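Local coordinates for protein Pab-dependent poly(a)-specific ribonuclease subunit PAN2 (Neurospora crassa, PDB 4CZW) that probably shortens the poly(A) tails of mRNA as the catalytic subunit of the PAN2-PAN3 deadenylation complex, through an exonuclease domain joined to a probably inactive ubiquitin-protease-like domain, at residues H58-P61 / L62-N65; L81-E84 / L85-F89. All blocks are in the same frame, centred on the assembly; numbering follows the deposited sequence.

How the interactions relate
Both contacts are local and lie one after the other along the chain in the ubiquitin-protease-like domain, neither nested nor crossing. From the N terminus, interaction 1 closes the short turn after helix 51-58, where 58-61 hands over to 62-65 and helix 61-71 starts. That helix carries H70, a zinc ligand. Beyond the loop with C75 and C80, interaction 2 closes no loop but forms within the first turns of helix 81-94, where C83 completes the zinc site. F89 then packs helix 81-94 on H58, at the end of helix 51-58, and on R64 of helix 61-71, with R64 CA 3.7 Å from F89 CD2. Y87 reaches helix 529-541 of the exonuclease region.

Interaction 1 of 2, residues H58-P61 / L62-N65; sequences HYTP and LLRN
Both R64 (chi1 -170°) and H58 (chi1 172°) turn CG away from the backbone N, and a bend at chi3 of R64 lays the guanidinium over the imidazole. The setting is the tight turn between two consecutive helices of the ubiquitin-protease-like domain: helix 51-58 ends, Y59 departs from helical geometry, T60 takes the N-cap position and helix 61-71 begins. The guanidinium of R64 stacks flat on one face of the imidazole, centres 3.9 Å apart and planes at 17°. The same arginine returns to the backbone, since NE donates to H58 O at 2.9 Å, the acceptor lying close to the guanidinium plane. One side chain thus grips the last turn of the preceding helix by a face and by an edge. Y59 CD1 lies at another part of that edge, its ring steeply inclined to the guanidinium. An alanine here would remove both stack and bond, and is likely to leave H58 O without this donor and one face of the imidazole without its cover. The first turn of the new helix closes through R64 N to T60 O and N65 N to P61 O. T60 bonds back through OG1 to V56 O rather than capping the helix with its side chain. Its methyl lies alongside L63, CG2 to CG 3.9 Å.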
loop_
_atom_site.group_PDB
_atom_site.type_symbol
_atom_site.label_atom_id
_atom_site.label_comp_id
_atom_site.label_asym_id
_atom_site.label_seq_id
_atom_site.Cartn_x
_atom_site.Cartn_y
_atom_site.Cartn_z
ATOM N N HIS A 58 -2.780 -6.364 0.690
ATOM C CA HIS A 58 -3.280 -5.722 1.904
ATOM C C HIS A 58 -4.162 -6.653 2.730
ATOM O O HIS A 58 -4.115 -6.635 3.960
ATOM C CB HIS A 58 -4.061 -4.454 1.558
ATOM C CG HIS A 58 -4.768 -3.844 2.729
ATOM N ND1 HIS A 58 -6.132 -3.920 2.896
ATOM C CD2 HIS A 58 -4.295 -3.161 3.799
ATOM C CE1 HIS A 58 -6.472 -3.302 4.015
ATOM N NE2 HIS A 58 -5.375 -2.833 4.580
ATOM N N TYR A 59 -4.967 -7.461 2.049
ATOM C CA TYR A 59 -5.857 -8.389 2.735
ATOM C C TYR A 59 -5.191 -9.746 2.922
ATOM O O TYR A 59 -5.857 -10.751 3.171
ATOM C CB TYR A 59 -7.175 -8.527 1.973
ATOM C CG TYR A 59 -8.000 -7.259 1.994
ATOM C CD1 TYR A 59 -8.808 -6.954 3.081
ATOM C CD2 TYR A 59 -7.959 -6.362 0.936
ATOM C CE1 TYR A 59 -9.558 -5.793 3.110
ATOM C CE2 TYR A 59 -8.706 -5.199 0.956
ATOM C CZ TYR A 59 -9.504 -4.920 2.045
ATOM O OH TYR A 59 -10.250 -3.764 2.070
ATOM N N THR A 60 -3.869 -9.757 2.790
ATOM C CA THR A 60 -3.061 -10.912 3.154
ATOM C C THR A 60 -2.397 -10.615 4.494
ATOM O O THR A 60 -1.369 -9.940 4.539
ATOM C CB THR A 60 -1.991 -11.229 2.092
ATOM O OG1 THR A 60 -2.607 -11.324 0.801
ATOM C CG2 THR A 60 -1.287 -12.539 2.415
ATOM N N PRO A 61 -2.996 -11.115 5.589
ATOM C CA PRO A 61 -2.625 -10.818 6.980
ATOM C C PRO A 61 -1.122 -10.834 7.251
ATOM O O PRO A 61 -0.619 -9.949 7.942
ATOM C CB PRO A 61 -3.322 -11.933 7.763
ATOM C CG PRO A 61 -4.532 -12.232 6.956
ATOM C CD PRO A 61 -4.112 -12.075 5.518
ATOM N N LEU A 62 -0.419 -11.824 6.709
ATOM C CA LEU A 62 1.019 -11.934 6.917
ATOM C C LEU A 62 1.780 -10.815 6.214
ATOM O O LEU A 62 2.820 -10.368 6.694
ATOM C CB LEU A 62 1.528 -13.292 6.437
ATOM C CG LEU A 62 1.124 -14.488 7.299
ATOM C CD1 LEU A 62 1.663 -15.779 6.712
ATOM C CD2 LEU A 62 1.610 -14.298 8.728
ATOM N N LEU A 63 1.258 -10.365 5.078
ATOM C CA LEU A 63 1.891 -9.288 4.325
ATOM C C LEU A 63 1.621 -7.925 4.955
ATOM O O LEU A 63 2.515 -7.082 5.025
ATOM C CB LEU A 63 1.418 -9.293 2.870
ATOM C CG LEU A 63 1.918 -10.441 1.993
ATOM C CD1 LEU A 63 1.435 -10.272 0.562
ATOM C CD2 LEU A 63 3.434 -10.523 2.044
ATOM N N ARG A 64 0.389 -7.712 5.412
ATOM C CA ARG A 64 0.011 -6.437 6.012
ATOM C C ARG A 64 0.758 -6.206 7.323
ATOM O O ARG A 64 1.264 -5.114 7.573
ATOM C CB ARG A 64 -1.501 -6.369 6.255
ATOM C CG ARG A 64 -1.984 -4.981 6.661
ATOM C CD ARG A 64 -3.315 -5.019 7.403
ATOM N NE ARG A 64 -4.446 -5.344 6.539
ATOM C CZ ARG A 64 -5.710 -5.385 6.952
ATOM N NH1 ARG A 64 -6.005 -5.118 8.218
ATOM N NH2 ARG A 64 -6.681 -5.690 6.102
ATOM N N ASN A 65 0.824 -7.243 8.153
ATOM C CA ASN A 65 1.555 -7.168 9.411
ATOM C C ASN A 65 3.039 -6.908 9.173
ATOM O O ASN A 65 3.639 -6.049 9.817
ATOM C CB ASN A 65 1.366 -8.455 10.216
ATOM C CG ASN A 65 2.126 -8.438 11.528
ATOM O OD1 ASN A 65 1.666 -7.871 12.519
ATOM N ND2 ASN A 65 3.296 -9.066 11.540
#

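Interaction 2 of 2, residues L81-E84 / L85-F89. With ZN (zinc ion), chain B.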
loop_
_atom_site.group_PDB
_atom_site.type_symbol
_atom_site.label_atom_id
_atom_site.label_comp_id
_atom_site.label_asym_id
_atom_site.label_seq_id
_atom_site.Cartn_x
_atom_site.Cartn_y
_atom_site.Cartn_z
ATOM N N LEU A 81 10.249 0.792 -0.295
ATOM C CA LEU A 81 8.936 0.313 -0.720
ATOM C C LEU A 81 8.149 -0.383 0.388
ATOM O O LEU A 81 6.919 -0.356 0.387
ATOM C CB LEU A 81 9.086 -0.631 -1.915
ATOM C CG LEU A 81 9.673 0.000 -3.179
ATOM C CD1 LEU A 81 9.741 -1.014 -4.310
ATOM C CD2 LEU A 81 8.867 1.222 -3.593
ATOM N N LEU A 82 8.853 -1.004 1.328
ATOM C CA LEU A 82 8.185 -1.691 2.428
ATOM C C LEU A 82 7.533 -0.688 3.375
ATOM O O LEU A 82 6.432 -0.918 3.875
ATOM C CB LEU A 82 9.164 -2.583 3.190
ATOM C CG LEU A 82 8.531 -3.464 4.269
ATOM C CD1 LEU A 82 7.377 -4.266 3.690
ATOM C CD2 LEU A 82 9.567 -4.387 4.883
ATOM N N CYS A 83 8.220 0.425 3.619
ATOM C CA CYS A 83 7.653 1.512 4.411
ATOM C C CYS A 83 6.435 2.094 3.708
ATOM O O CYS A 83 5.394 2.316 4.328
ATOM C CB CYS A 83 8.692 2.607 4.657
ATOM S SG CYS A 83 9.751 2.332 6.092
ATOM N N GLU A 84 6.577 2.335 2.409
ATOM C CA GLU A 84 5.486 2.852 1.597
ATOM C C GLU A 84 4.319 1.869 1.573
ATOM O O GLU A 84 3.159 2.277 1.529
ATOM C CB GLU A 84 5.967 3.143 0.174
ATOM C CG GLU A 84 7.117 4.139 0.099
ATOM C CD GLU A 84 6.707 5.540 0.513
ATOM O OE1 GLU A 84 5.509 5.872 0.396
ATOM O OE2 GLU A 84 7.585 6.311 0.957
ATOM N N LEU A 85 4.632 0.578 1.605
ATOM C CA LEU A 85 3.606 -0.458 1.668
ATOM C C LEU A 85 2.823 -0.362 2.970
ATOM O O LEU A 85 1.605 -0.541 2.986
ATOM C CB LEU A 85 4.226 -1.850 1.530
ATOM C CG LEU A 85 4.223 -2.474 0.133
ATOM C CD1 LEU A 85 4.924 -3.819 0.147
ATOM C CD2 LEU A 85 2.801 -2.625 -0.379
ATOM N N GLY A 86 3.528 -0.077 4.059
ATOM C CA GLY A 86 2.897 0.086 5.354
ATOM C C GLY A 86 1.967 1.283 5.371
ATOM O O GLY A 86 0.894 1.236 5.973
ATOM N N TYR A 87 2.380 2.355 4.702
ATOM C CA TYR A 87 1.579 3.573 4.623
ATOM C C TYR A 87 0.276 3.322 3.873
ATOM O O TYR A 87 -0.795 3.735 4.315
ATOM C CB TYR A 87 2.366 4.695 3.941
ATOM C CG TYR A 87 3.677 5.040 4.613
ATOM C CD1 TYR A 87 3.865 4.823 5.972
ATOM C CD2 TYR A 87 4.727 5.585 3.885
ATOM C CE1 TYR A 87 5.064 5.138 6.587
ATOM C CE2 TYR A 87 5.928 5.902 4.492
ATOM C CZ TYR A 87 6.091 5.676 5.841
ATOM O OH TYR A 87 7.287 5.992 6.446
ATOM N N VAL A 88 0.378 2.640 2.736
ATOM C CA VAL A 88 -0.787 2.326 1.917
ATOM C C VAL A 88 -1.732 1.379 2.648
ATOM O O VAL A 88 -2.948 1.575 2.641
ATOM C CB VAL A 88 -0.376 1.701 0.568
ATOM C CG1 VAL A 88 -1.605 1.301 -0.233
ATOM C CG2 VAL A 88 0.482 2.674 -0.223
ATOM N N PHE A 89 -1.166 0.358 3.284
ATOM C CA PHE A 89 -1.957 -0.599 4.053
ATOM C C PHE A 89 -2.664 0.089 5.212
ATOM O O PHE A 89 -3.801 -0.243 5.547
ATOM C CB PHE A 89 -1.074 -1.732 4.581
ATOM C CG PHE A 89 -0.554 -2.651 3.511
ATOM C CD1 PHE A 89 -1.076 -2.614 2.228
ATOM C CD2 PHE A 89 0.454 -3.557 3.793
ATOM C CE1 PHE A 89 -0.599 -3.459 1.246
ATOM C CE2 PHE A 89 0.935 -4.406 2.815
ATOM C CZ PHE A 89 0.407 -4.359 1.541
HETATM ZN ZN ZN B . 11.668 1.123 5.618
#
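The ring of Y87 lies across the backbone of C83, with C83 O 3.1 Å above the ring plane and over its centre. Placing CG of Y87 anti to its carbonyl carbon (chi1 -58°) folds the ring back over the preceding turn, which sets its face on this carbonyl, itself the acceptor of the helical bond from Y87 N at 3.0 Å. The tight part of the contact is here, at the start of helix 81-94, where L85 N to L81 O, G86 N to L82 O and V88 N to E84 O continue the alpha-helical pattern. E84 bends at chi2 and brings OE1 3.6 Å from Y87 CD2, the acidic oxygen facing the C-H edge of the ring, whose hydrogens carry partial positive charge; its side chain also touches K530 of helix 529-541. The leucine side is looser. Between the L82 and L85 side chains the closest approach is CD1 to CD1, 4.3 Å; L85 CB and CG otherwise rest on the L81 and L82 carbonyls, and I145 of helix 130-149 packs on both leucines. Neither side is a solvent face, for all the touching residues are buried. Y87 also meets Y533 and W537 of helix 529-541, an aromatic contact that joins helix 81-94 to the exonuclease region. SG of C83 binds the zinc ion at 2.3 Å, and H70, C75 and C80 complete the site. Three cysteines and one histidine round the zinc are consistent with a structural metal, distinct from the cations of the exonuclease centre.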